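Local coordinates for protein beta-lactamase (Klebsiella pneumoniae, PDB 6KBY) that probably hydrolyses beta-lactam antibiotics to substituted beta-amino acids, as a class C beta-lactamase, and is held here with adenosine monophosphate in its binding pocket, at residues P33-A38 with K348-D353; A81-V86 with K170-S175; L238-A243 with Q258-T263; G271-D276 with N295-T300. All coordinates share one frame; numbering follows the deposited sequence.

Interaction 1: P33-A38 with K348-D353; sequences PGMSVA and KNYSID
The ammonium NZ of Lys-348 is gripped by two acceptors beyond the contact, the carboxylate OD1 of Asp-213 in a salt bridge and the carbonyl of Tyr-209, while the lower part of the same side chain meets Pro-33. CB of Lys-348 lies 4.1 Å from CD of Pro-33, and the lysine chain and the proline ring cross at about a right angle. The second touch is between Met-35 and Tyr-350, which approach from opposite directions. The bend at the end of the methionine chain, chi3 68°, swings its methyl to the phenol: CE stands 3.6 Å from Tyr-350 OH and 4.3 Å from CZ, slanted to the ring. That ring has the carbonyl O of Lys-348 in plane at its edge and makes a cation-pi contact with Arg-355. Leu-26 of helix 11-30 packs on both Met-35 and Tyr-350. Further along, Ser-351 occupies the N-cap position of helix 352-364, yet its hydroxyl makes no capping bond and instead OG donates to OD1 of Asp-353 at 2.6 Å, met on the syn side, 25° out of the carboxylate plane. Met-35 sits on strand 34-41, which pairs antiparallel with 340-346, the strand that leads into 348-353, so the contact joins the two ends of the chain where the terminal helices pack by the central sheet, as in the alpha/beta fold of class C beta-lactamases.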
loop_
_atom_site.group_PDB
_atom_site.type_symbol
_atom_site.label_atom_id
_atom_site.label_comp_id
_atom_site.label_asym_id
_atom_site.label_seq_id
_atom_site.Cartn_x
_atom_site.Cartn_y
_atom_site.Cartn_z
ATOM N N PRO A 33 0.910 19.605 -8.129
ATOM C CA PRO A 33 1.442 20.742 -7.358
ATOM C C PRO A 33 2.658 20.406 -6.518
ATOM O O PRO A 33 3.590 21.218 -6.449
ATOM C CB PRO A 33 0.248 21.182 -6.500
ATOM C CG PRO A 33 -0.946 20.692 -7.253
ATOM C CD PRO A 33 -0.517 19.371 -7.839
ATOM N N GLY A 34 2.673 19.245 -5.873
ATOM C CA GLY A 34 3.737 18.916 -4.939
ATOM C C GLY A 34 4.036 17.435 -4.924
ATOM O O GLY A 34 3.142 16.599 -5.090
ATOM N N MET A 35 5.312 17.110 -4.718
ATOM C CA MET A 35 5.726 15.722 -4.579
ATOM C C MET A 35 6.824 15.606 -3.541
ATOM O O MET A 35 7.567 16.554 -3.278
ATOM C CB MET A 35 6.255 15.122 -5.886
ATOM C CG MET A 35 5.194 14.935 -6.942
ATOM S SD MET A 35 5.685 13.963 -8.376
ATOM C CE MET A 35 5.873 12.324 -7.674
ATOM N N SER A 36 6.940 14.410 -2.977
ATOM C CA SER A 36 8.146 14.018 -2.273
ATOM C C SER A 36 8.542 12.639 -2.769
ATOM O O SER A 36 7.686 11.754 -2.920
ATOM C CB SER A 36 7.960 14.022 -0.756
ATOM O OG SER A 36 9.176 13.690 -0.116
ATOM N N VAL A 37 9.829 12.474 -3.041
ATOM C CA VAL A 37 10.383 11.204 -3.478
ATOM C C VAL A 37 11.470 10.816 -2.495
ATOM O O VAL A 37 12.387 11.605 -2.238
ATOM C CB VAL A 37 10.947 11.306 -4.904
ATOM C CG1 VAL A 37 11.572 9.981 -5.326
ATOM C CG2 VAL A 37 9.859 11.737 -5.869
ATOM N N ALA A 38 11.374 9.608 -1.952
ATOM C CA ALA A 38 12.350 9.086 -1.012
ATOM C C ALA A 38 12.972 7.843 -1.623
ATOM O O ALA A 38 12.250 6.967 -2.119
ATOM C CB ALA A 38 11.673 8.736 0.314
ATOM N N LYS A 348 -1.596 15.030 -6.542
ATOM C CA LYS A 348 -2.548 14.874 -7.626
ATOM C C LYS A 348 -2.500 13.411 -8.036
ATOM O O LYS A 348 -1.434 12.790 -8.006
ATOM C CB LYS A 348 -2.235 15.786 -8.818
ATOM C CG LYS A 348 -3.187 15.601 -9.995
ATOM C CD LYS A 348 -2.995 16.664 -11.056
ATOM C CE LYS A 348 -3.682 17.954 -10.663
ATOM N NZ LYS A 348 -5.169 17.823 -10.731
ATOM N N ASN A 349 -3.660 12.856 -8.368
ATOM C CA ASN A 349 -3.768 11.476 -8.833
ATOM C C ASN A 349 -3.432 11.461 -10.321
ATOM O O ASN A 349 -4.283 11.762 -11.163
ATOM C CB ASN A 349 -5.186 10.977 -8.573
ATOM C CG ASN A 349 -5.409 9.537 -9.001
ATOM O OD1 ASN A 349 -4.606 8.942 -9.721
ATOM N ND2 ASN A 349 -6.527 8.972 -8.567
ATOM N N TYR A 350 -2.192 11.114 -10.649
ATOM C CA TYR A 350 -1.739 10.989 -12.027
ATOM C C TYR A 350 -1.518 9.515 -12.349
ATOM O O TYR A 350 -1.424 8.671 -11.456
ATOM C CB TYR A 350 -0.476 11.830 -12.267
ATOM C CG TYR A 350 0.739 11.315 -11.532
ATOM C CD1 TYR A 350 0.886 11.493 -10.160
ATOM C CD2 TYR A 350 1.737 10.636 -12.213
ATOM C CE1 TYR A 350 1.994 11.003 -9.491
ATOM C CE2 TYR A 350 2.845 10.145 -11.549
ATOM C CZ TYR A 350 2.968 10.331 -10.191
ATOM O OH TYR A 350 4.072 9.829 -9.544
ATOM N N SER A 351 -1.432 9.203 -13.636
ATOM C CA SER A 351 -1.621 7.821 -14.060
ATOM C C SER A 351 -0.539 6.878 -13.539
ATOM O O SER A 351 0.641 7.227 -13.423
ATOM C CB SER A 351 -1.755 7.718 -15.578
ATOM O OG SER A 351 -0.571 8.131 -16.224
ATOM N N ILE A 352 -0.970 5.660 -13.233
ATOM C CA ILE A 352 -0.088 4.662 -12.640
ATOM C C ILE A 352 1.081 4.326 -13.557
ATOM O O ILE A 352 2.205 4.124 -13.088
ATOM C CB ILE A 352 -0.899 3.420 -12.228
ATOM C CG1 ILE A 352 -1.613 3.693 -10.901
ATOM C CG2 ILE A 352 -0.006 2.205 -12.110
ATOM C CD1 ILE A 352 -2.652 2.657 -10.538
ATOM N N ASP A 353 0.847 4.264 -14.872
ATOM C CA ASP A 353 1.944 3.942 -15.784
ATOM C C ASP A 353 3.107 4.916 -15.623
ATOM O O ASP A 353 4.273 4.521 -15.715
ATOM C CB ASP A 353 1.454 3.917 -17.233
ATOM C CG ASP A 353 1.118 5.293 -17.753
ATOM O OD1 ASP A 353 0.169 5.896 -17.228
ATOM O OD2 ASP A 353 1.810 5.778 -18.674
#

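Interaction 2: A81-V86 with K170-S175; sequences ASYAQV and KSLGVS
The ring of Tyr-83 has the CD1 methyl of Leu-172 at its edge, near the ring plane, 4.1 Å from CD2, and the two side chains cross at about a right angle. Met-256 and Ala-259 of helix 255-262 also touch this tyrosine. The contact packs the end of helix 158-171, closed by a Schellman motif, against helix 72-86 in the helical part of the beta-lactamase fold. With CG of Tyr-83 opposite the backbone nitrogen, chi1 180° carries the ring out from the helix past Leu-172, with its CD2 edge turned to the leucine's CD1; its OH has a weak hydrogen bond with NE2 of Gln-187. Ala-84 turns its CB from helix 72-86 toward Ser-171 and Leu-172 at the end of the other helix. That CB lies 4.1 Å from Leu-172 CG, and the closest pair of CA atoms, Ala-84 and Leu-172, is 6.6 Å apart. Gly-173 leaves the helix with a positive phi of 78°, and its N reaches back to Lys-170 O at 2.9 Å, which turns the chain away just after Leu-172. Ser-171 OG bonds back to the carbonyl of Ala-168, and that same oxygen comes within 3.3 Å of Ala-84 CB.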
loop_
_atom_site.group_PDB
_atom_site.type_symbol
_atom_site.label_atom_id
_atom_site.label_comp_id
_atom_site.label_asym_id
_atom_site.label_seq_id
_atom_site.Cartn_x
_atom_site.Cartn_y
_atom_site.Cartn_z
ATOM N N ALA A 81 -2.610 -8.139 9.876
ATOM C CA ALA A 81 -3.050 -9.532 9.838
ATOM C C ALA A 81 -1.877 -10.485 10.013
ATOM O O ALA A 81 -1.986 -11.501 10.712
ATOM C CB ALA A 81 -3.777 -9.815 8.524
ATOM N N SER A 82 -0.743 -10.169 9.386
ATOM C CA SER A 82 0.444 -10.994 9.530
ATOM C C SER A 82 0.955 -10.965 10.966
ATOM O O SER A 82 1.382 -11.996 11.505
ATOM C CB SER A 82 1.505 -10.500 8.550
ATOM O OG SER A 82 2.633 -11.340 8.572
ATOM N N TYR A 83 0.901 -9.796 11.609
ATOM C CA TYR A 83 1.287 -9.695 13.011
ATOM C C TYR A 83 0.378 -10.544 13.889
ATOM O O TYR A 83 0.852 -11.270 14.771
ATOM C CB TYR A 83 1.260 -8.228 13.435
ATOM C CG TYR A 83 1.632 -7.981 14.874
ATOM C CD1 TYR A 83 2.944 -8.113 15.305
ATOM C CD2 TYR A 83 0.676 -7.582 15.797
ATOM C CE1 TYR A 83 3.289 -7.876 16.625
ATOM C CE2 TYR A 83 1.011 -7.342 17.116
ATOM C CZ TYR A 83 2.318 -7.488 17.521
ATOM O OH TYR A 83 2.661 -7.250 18.833
ATOM N N ALA A 84 -0.929 -10.493 13.644
ATOM C CA ALA A 84 -1.843 -11.359 14.380
ATOM C C ALA A 84 -1.522 -12.826 14.132
ATOM O O ALA A 84 -1.587 -13.652 15.054
ATOM C CB ALA A 84 -3.285 -11.046 13.984
ATOM N N GLN A 85 -1.171 -13.171 12.894
ATOM C CA GLN A 85 -0.886 -14.560 12.559
ATOM C C GLN A 85 0.361 -15.058 13.280
ATOM O O GLN A 85 0.334 -16.108 13.937
ATOM C CB GLN A 85 -0.751 -14.695 11.042
ATOM C CG GLN A 85 -0.625 -16.117 10.543
ATOM C CD GLN A 85 0.814 -16.511 10.333
ATOM O OE1 GLN A 85 1.551 -15.853 9.591
ATOM N NE2 GLN A 85 1.231 -17.584 10.994
ATOM N N VAL A 86 1.462 -14.308 13.194
ATOM C CA VAL A 86 2.680 -14.754 13.861
ATOM C C VAL A 86 2.544 -14.703 15.378
ATOM O O VAL A 86 3.294 -15.393 16.085
ATOM C CB VAL A 86 3.931 -14.025 13.329
ATOM C CG1 VAL A 86 4.033 -14.176 11.814
ATOM C CG2 VAL A 86 3.916 -12.569 13.736
ATOM N N LYS A 170 -9.730 -7.453 15.485
ATOM C CA LYS A 170 -10.549 -8.167 16.459
ATOM C C LYS A 170 -9.760 -9.289 17.118
ATOM O O LYS A 170 -9.877 -9.511 18.331
ATOM C CB LYS A 170 -11.810 -8.709 15.786
ATOM C CG LYS A 170 -12.754 -9.456 16.718
ATOM C CD LYS A 170 -13.449 -8.498 17.673
ATOM C CE LYS A 170 -14.455 -9.221 18.551
ATOM N NZ LYS A 170 -15.184 -8.265 19.428
ATOM N N SER A 171 -8.940 -10.003 16.342
ATOM C CA SER A 171 -8.150 -11.086 16.916
ATOM C C SER A 171 -7.137 -10.579 17.933
ATOM O O SER A 171 -6.686 -11.354 18.788
ATOM C CB SER A 171 -7.447 -11.887 15.816
ATOM O OG SER A 171 -6.275 -11.238 15.352
ATOM N N LEU A 172 -6.763 -9.305 17.849
ATOM C CA LEU A 172 -5.873 -8.660 18.802
ATOM C C LEU A 172 -6.634 -7.927 19.899
ATOM O O LEU A 172 -6.006 -7.273 20.738
ATOM C CB LEU A 172 -4.933 -7.694 18.072
ATOM C CG LEU A 172 -4.009 -8.376 17.064
ATOM C CD1 LEU A 172 -3.410 -7.368 16.102
ATOM C CD2 LEU A 172 -2.908 -9.140 17.788
ATOM N N GLY A 173 -7.964 -8.011 19.904
ATOM C CA GLY A 173 -8.757 -7.445 20.978
ATOM C C GLY A 173 -8.958 -5.948 20.931
ATOM O O GLY A 173 -9.339 -5.356 21.948
ATOM N N VAL A 174 -8.722 -5.308 19.781
ATOM C CA VAL A 174 -8.779 -3.854 19.668
ATOM C C VAL A 174 -9.480 -3.466 18.371
ATOM O O VAL A 174 -9.636 -4.273 17.452
ATOM C CB VAL A 174 -7.376 -3.207 19.733
ATOM C CG1 VAL A 174 -6.752 -3.413 21.111
ATOM C CG2 VAL A 174 -6.484 -3.779 18.645
ATOM N N SER A 175 -9.909 -2.207 18.304
ATOM C CA SER A 175 -10.413 -1.671 17.049
ATOM C C SER A 175 -9.265 -1.551 16.051
ATOM O O SER A 175 -8.093 -1.502 16.423
ATOM C CB SER A 175 -11.003 -0.280 17.267
ATOM O OG SER A 175 -9.983 0.643 17.607
#

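Interaction 3: L238-A243 with Q258-T263; sequences LRYVQA and QALTAT
Apolar packing carries the whole contact, and Leu-260 supplies both of its points by spreading its two methyls. CD1 sits 3.7 Å from the CB of Ala-243 and 3.9 Å from the carbonyl O of the same residue; CD2 goes to the tyrosine, 4.1 Å from CE1 of Tyr-240, slanted to its ring. Because CG of Leu-260 stands opposite its own carbonyl carbon (chi1 -72°), the fork reaches across to the neighbouring helix. All three residues of the contact are buried. Within the beta-lactamase fold, helix 234-244 lies on the central sheet, where Val-241 meets Ile-332 and Phe-334 and Leu-238 meets Ala-38, whereas helix 255-262 leans on helix 72-86, which starts right after Ser-71, with Leu-260 touching Thr-79. The buried polar atoms have partners of their own. Tyr-240, whose ring stacks with Phe-76 of helix 72-86, pairs its phenol with Thr-75 OG1, and the carbonyl of Ala-243 takes a hydrogen bond from Gln-257 NE2. Leu-260 O receives two donors from Thr-263: OG1 at 2.7 Å, in the carbonyl plane with a C=O...donor angle of 151°, and the backbone N at 3.2 Å. Thr-263 N is shared, since it also points to Ala-259 O at 3.3 Å.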
loop_
_atom_site.group_PDB
_atom_site.type_symbol
_atom_site.label_atom_id
_atom_site.label_comp_id
_atom_site.label_asym_id
_atom_site.label_seq_id
_atom_site.Cartn_x
_atom_site.Cartn_y
_atom_site.Cartn_z
ATOM N N LEU A 238 9.619 5.586 3.835
ATOM C CA LEU A 238 10.929 5.011 3.557
ATOM C C LEU A 238 11.381 4.122 4.709
ATOM O O LEU A 238 11.996 3.072 4.486
ATOM C CB LEU A 238 11.957 6.097 3.255
ATOM C CG LEU A 238 13.250 5.590 2.603
ATOM C CD1 LEU A 238 12.978 5.021 1.212
ATOM C CD2 LEU A 238 14.296 6.691 2.544
ATOM N N ARG A 239 11.076 4.517 5.946
ATOM C CA ARG A 239 11.360 3.643 7.082
ATOM C C ARG A 239 10.601 2.325 6.957
ATOM O O ARG A 239 11.153 1.248 7.209
ATOM C CB ARG A 239 11.007 4.356 8.386
ATOM C CG ARG A 239 11.346 3.543 9.615
ATOM C CD ARG A 239 11.151 4.301 10.922
ATOM N NE ARG A 239 11.314 3.380 12.040
ATOM C CZ ARG A 239 12.483 3.085 12.599
ATOM N NH1 ARG A 239 13.600 3.657 12.163
ATOM N NH2 ARG A 239 12.537 2.213 13.598
ATOM N N TYR A 240 9.337 2.395 6.539
ATOM C CA TYR A 240 8.528 1.195 6.318
ATOM C C TYR A 240 9.165 0.302 5.263
ATOM O O TYR A 240 9.198 -0.928 5.412
ATOM C CB TYR A 240 7.148 1.647 5.862
ATOM C CG TYR A 240 6.050 0.628 5.652
ATOM C CD1 TYR A 240 5.652 -0.243 6.661
ATOM C CD2 TYR A 240 5.332 0.627 4.465
ATOM C CE1 TYR A 240 4.588 -1.114 6.477
ATOM C CE2 TYR A 240 4.275 -0.229 4.271
ATOM C CZ TYR A 240 3.907 -1.098 5.280
ATOM O OH TYR A 240 2.831 -1.945 5.116
ATOM N N VAL A 241 9.674 0.905 4.188
ATOM C CA VAL A 241 10.356 0.135 3.150
ATOM C C VAL A 241 11.615 -0.524 3.708
ATOM O O VAL A 241 11.868 -1.713 3.482
ATOM C CB VAL A 241 10.649 1.038 1.939
ATOM C CG1 VAL A 241 11.621 0.367 0.974
ATOM C CG2 VAL A 241 9.348 1.406 1.233
ATOM N N GLN A 242 12.423 0.237 4.455
ATOM C CA GLN A 242 13.618 -0.341 5.062
ATOM C C GLN A 242 13.270 -1.473 6.017
ATOM O O GLN A 242 13.970 -2.493 6.063
ATOM C CB GLN A 242 14.424 0.738 5.786
ATOM C CG GLN A 242 15.092 1.733 4.868
ATOM C CD GLN A 242 16.331 2.314 5.505
ATOM O OE1 GLN A 242 16.242 3.181 6.374
ATOM N NE2 GLN A 242 17.495 1.816 5.104
ATOM N N ALA A 243 12.218 -1.296 6.815
ATOM C CA ALA A 243 11.800 -2.354 7.731
ATOM C C ALA A 243 11.391 -3.606 6.962
ATOM O O ALA A 243 11.685 -4.737 7.380
ATOM C CB ALA A 243 10.639 -1.852 8.591
ATOM N N GLN A 258 9.134 -10.430 11.747
ATOM C CA GLN A 258 8.547 -11.627 11.158
ATOM C C GLN A 258 7.255 -11.288 10.435
ATOM O O GLN A 258 6.998 -11.793 9.335
ATOM C CB GLN A 258 8.266 -12.658 12.249
ATOM C CG GLN A 258 9.483 -13.177 12.976
ATOM C CD GLN A 258 9.103 -14.016 14.181
ATOM O OE1 GLN A 258 8.047 -14.653 14.200
ATOM N NE2 GLN A 258 9.956 -14.013 15.200
ATOM N N ALA A 259 6.430 -10.436 11.041
ATOM C CA ALA A 259 5.154 -10.065 10.442
ATOM C C ALA A 259 5.362 -9.331 9.126
ATOM O O ALA A 259 4.702 -9.634 8.123
ATOM C CB ALA A 259 4.373 -9.191 11.420
ATOM N N LEU A 260 6.270 -8.348 9.115
ATOM C CA LEU A 260 6.561 -7.603 7.893
ATOM C C LEU A 260 7.009 -8.539 6.782
ATOM O O LEU A 260 6.472 -8.519 5.667
ATOM C CB LEU A 260 7.658 -6.577 8.166
ATOM C CG LEU A 260 7.256 -5.371 9.014
ATOM C CD1 LEU A 260 8.507 -4.749 9.626
ATOM C CD2 LEU A 260 6.492 -4.357 8.165
ATOM N N THR A 261 8.003 -9.369 7.077
ATOM C CA THR A 261 8.558 -10.244 6.056
ATOM C C THR A 261 7.505 -11.204 5.532
ATOM O O THR A 261 7.421 -11.442 4.324
ATOM C CB THR A 261 9.750 -10.987 6.653
ATOM O OG1 THR A 261 10.762 -10.027 6.978
ATOM C CG2 THR A 261 10.307 -12.034 5.685
ATOM N N ALA A 262 6.669 -11.742 6.422
ATOM C CA ALA A 262 5.687 -12.736 6.007
ATOM C C ALA A 262 4.624 -12.167 5.079
ATOM O O ALA A 262 3.983 -12.940 4.357
ATOM C CB ALA A 262 5.032 -13.409 7.218
ATOM N N THR A 263 4.412 -10.844 5.070
ATOM C CA THR A 263 3.460 -10.296 4.103
ATOM C C THR A 263 3.931 -10.487 2.672
ATOM O O THR A 263 3.118 -10.352 1.748
ATOM C CB THR A 263 3.157 -8.804 4.308
ATOM O OG1 THR A 263 4.336 -8.024 4.079
ATOM C CG2 THR A 263 2.576 -8.510 5.684
#

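Interaction 4: G271-D276 with N295-T300; sequences GEITQD and NDMAMT
Met-297 lays its sulphur against Ile-273, and this is the tight half of a contact between a beta hairpin of the central sheet and the loop that leads into strand 302-311. The two side chains slide past each other in opposite directions, so that three carbons of the isoleucine gather round SD of Met-297: CG1 and CD1 both at 3.9 Å and CG2 at 4.0 Å. Ile-273 reaches it with CG1 set between its backbone N and carbonyl carbon (chi1 73°), which points all of its branches at the loop. The other half is looser and lies at the solvent side. There the bend at chi3 (74°) of Met-297 carries CE out to the exposed Gly-271, stopping 4.4 Å from its N. Gly-271 and Glu-272 form the tight turn linking strands 266-270 and 273-275; with its positive phi the glycine takes the first corner, as in a type II' turn. Farther along the strand the chain is buried, and polar bonds take over. Arg-154 links the two sides, its NE bonded to Gln-275 OE1 and its NH1 weakly to Met-297 O. The other end of that glutamine amide turns to the backbone: Gln-275 NE2 gives Asp-276 O a nearly straight bond of 3.0 Å, from 45° above the carbonyl plane.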
loop_
_atom_site.group_PDB
_atom_site.type_symbol
_atom_site.label_atom_id
_atom_site.label_comp_id
_atom_site.label_asym_id
_atom_site.label_seq_id
_atom_site.Cartn_x
_atom_site.Cartn_y
_atom_site.Cartn_z
ATOM N N GLY A 271 -2.024 -13.158 -13.985
ATOM C CA GLY A 271 -1.373 -12.354 -15.004
ATOM C C GLY A 271 0.126 -12.387 -14.805
ATOM O O GLY A 271 0.729 -13.451 -14.637
ATOM N N GLU A 272 0.740 -11.204 -14.787
ATOM C CA GLU A 272 2.180 -11.096 -14.618
ATOM C C GLU A 272 2.626 -11.065 -13.161
ATOM O O GLU A 272 3.831 -11.108 -12.906
ATOM C CB GLU A 272 2.708 -9.847 -15.332
ATOM C CG GLU A 272 2.411 -9.820 -16.826
ATOM C CD GLU A 272 3.117 -10.929 -17.583
ATOM O OE1 GLU A 272 4.223 -11.316 -17.165
ATOM O OE2 GLU A 272 2.567 -11.416 -18.595
ATOM N N ILE A 273 1.708 -11.004 -12.200
ATOM C CA ILE A 273 2.087 -10.761 -10.816
ATOM C C ILE A 273 1.986 -12.019 -9.968
ATOM O O ILE A 273 1.240 -12.969 -10.252
ATOM C CB ILE A 273 1.316 -9.606 -10.140
ATOM C CG1 ILE A 273 -0.132 -9.998 -9.842
ATOM C CG2 ILE A 273 1.403 -8.343 -10.974
ATOM C CD1 ILE A 273 -0.823 -9.025 -8.889
ATOM N N THR A 274 2.750 -11.992 -8.884
ATOM C CA THR A 274 2.536 -12.847 -7.732
ATOM C C THR A 274 1.855 -12.003 -6.665
ATOM O O THR A 274 2.364 -10.934 -6.289
ATOM C CB THR A 274 3.877 -13.378 -7.245
ATOM O OG1 THR A 274 4.453 -14.194 -8.277
ATOM C CG2 THR A 274 3.726 -14.184 -5.956
ATOM N N GLN A 275 0.674 -12.446 -6.244
ATOM C CA GLN A 275 -0.089 -11.762 -5.212
ATOM C C GLN A 275 0.360 -12.284 -3.852
ATOM O O GLN A 275 0.200 -13.478 -3.553
ATOM C CB GLN A 275 -1.583 -12.002 -5.414
ATOM C CG GLN A 275 -2.447 -11.362 -4.340
ATOM C CD GLN A 275 -2.395 -9.853 -4.383
ATOM O OE1 GLN A 275 -2.800 -9.231 -5.372
ATOM N NE2 GLN A 275 -1.887 -9.250 -3.315
ATOM N N ASP A 276 0.951 -11.394 -3.053
ATOM C CA ASP A 276 1.329 -11.678 -1.676
ATOM C C ASP A 276 0.172 -11.260 -0.763
ATOM O O ASP A 276 -0.970 -11.144 -1.216
ATOM C CB ASP A 276 2.626 -10.946 -1.308
ATOM C CG ASP A 276 3.787 -11.195 -2.275
ATOM O OD1 ASP A 276 3.797 -12.145 -3.089
ATOM O OD2 ASP A 276 4.734 -10.366 -2.183
ATOM N N ASN A 295 0.678 -3.680 -13.141
ATOM C CA ASN A 295 0.095 -2.544 -12.438
ATOM C C ASN A 295 -1.144 -2.002 -13.142
ATOM O O ASN A 295 -1.537 -0.854 -12.926
ATOM C CB ASN A 295 1.144 -1.463 -12.192
ATOM C CG ASN A 295 1.982 -1.766 -10.975
ATOM O OD1 ASN A 295 1.550 -1.512 -9.848
ATOM N ND2 ASN A 295 3.159 -2.350 -11.182
ATOM N N ASP A 296 -1.764 -2.813 -13.984
ATOM C CA ASP A 296 -3.016 -2.488 -14.652
ATOM C C ASP A 296 -4.039 -3.584 -14.377
ATOM O O ASP A 296 -4.604 -4.190 -15.288
ATOM C CB ASP A 296 -2.763 -2.287 -16.141
ATOM C CG ASP A 296 -3.986 -1.779 -16.886
ATOM O OD1 ASP A 296 -4.890 -1.212 -16.244
ATOM O OD2 ASP A 296 -4.034 -1.954 -18.124
ATOM N N MET A 297 -4.249 -3.877 -13.090
ATOM C CA MET A 297 -5.119 -4.962 -12.648
ATOM C C MET A 297 -6.127 -4.487 -11.608
ATOM O O MET A 297 -6.659 -5.303 -10.845
ATOM C CB MET A 297 -4.309 -6.134 -12.087
ATOM C CG MET A 297 -3.268 -6.685 -13.044
ATOM S SD MET A 297 -2.363 -8.072 -12.350
ATOM C CE MET A 297 -3.612 -9.359 -12.453
ATOM N N ALA A 298 -6.405 -3.184 -11.570
ATOM C CA ALA A 298 -7.122 -2.594 -10.446
ATOM C C ALA A 298 -8.627 -2.798 -10.507
ATOM O O ALA A 298 -9.279 -2.794 -9.458
ATOM C CB ALA A 298 -6.844 -1.093 -10.382
ATOM N N MET A 299 -9.204 -2.949 -11.700
ATOM C CA MET A 299 -10.648 -2.854 -11.848
ATOM C C MET A 299 -11.266 -3.985 -12.648
ATOM O O MET A 299 -12.480 -3.965 -12.876
ATOM C CB MET A 299 -11.042 -1.512 -12.481
ATOM C CG MET A 299 -10.663 -0.315 -11.636
ATOM S SD MET A 299 -11.024 1.224 -12.453
ATOM C CE MET A 299 -9.680 1.296 -13.630
ATOM N N THR A 300 -10.483 -4.971 -13.066
ATOM C CA THR A 300 -10.980 -6.085 -13.852
ATOM C C THR A 300 -10.695 -7.399 -13.138
ATOM O O THR A 300 -9.717 -7.528 -12.393
ATOM C CB THR A 300 -10.320 -6.125 -15.233
ATOM O OG1 THR A 300 -8.906 -6.279 -15.073
ATOM C CG2 THR A 300 -10.617 -4.847 -16.022
#

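In the fold
Interactions 2 and 3 meet on helix 255-262: Ser-82 OG lies 2.7 Å from Ala-259 O, probably a hydrogen bond. Interaction 3 touches interaction 1, where Leu-238 CD1 packs 3.9 Å from Ala-38 O, and interaction 4, where Asp-276 CB comes 3.2 Å from Thr-263 O. Interaction 1 meets interaction 4, with Ile-352 CG2 3.5 Å from Asn-295 O. Interactions 1 and 2 lie across the chain's centre from each other, their centres 32 Å apart. Three contacts lie a shell or more back from the AMP: the side chains of Met-297, Tyr-350 and Tyr-240 are about 10, 12 and 13 Å from it, and that of Met-297 about 6 Å from Tyr-156's; interaction 2 is remote.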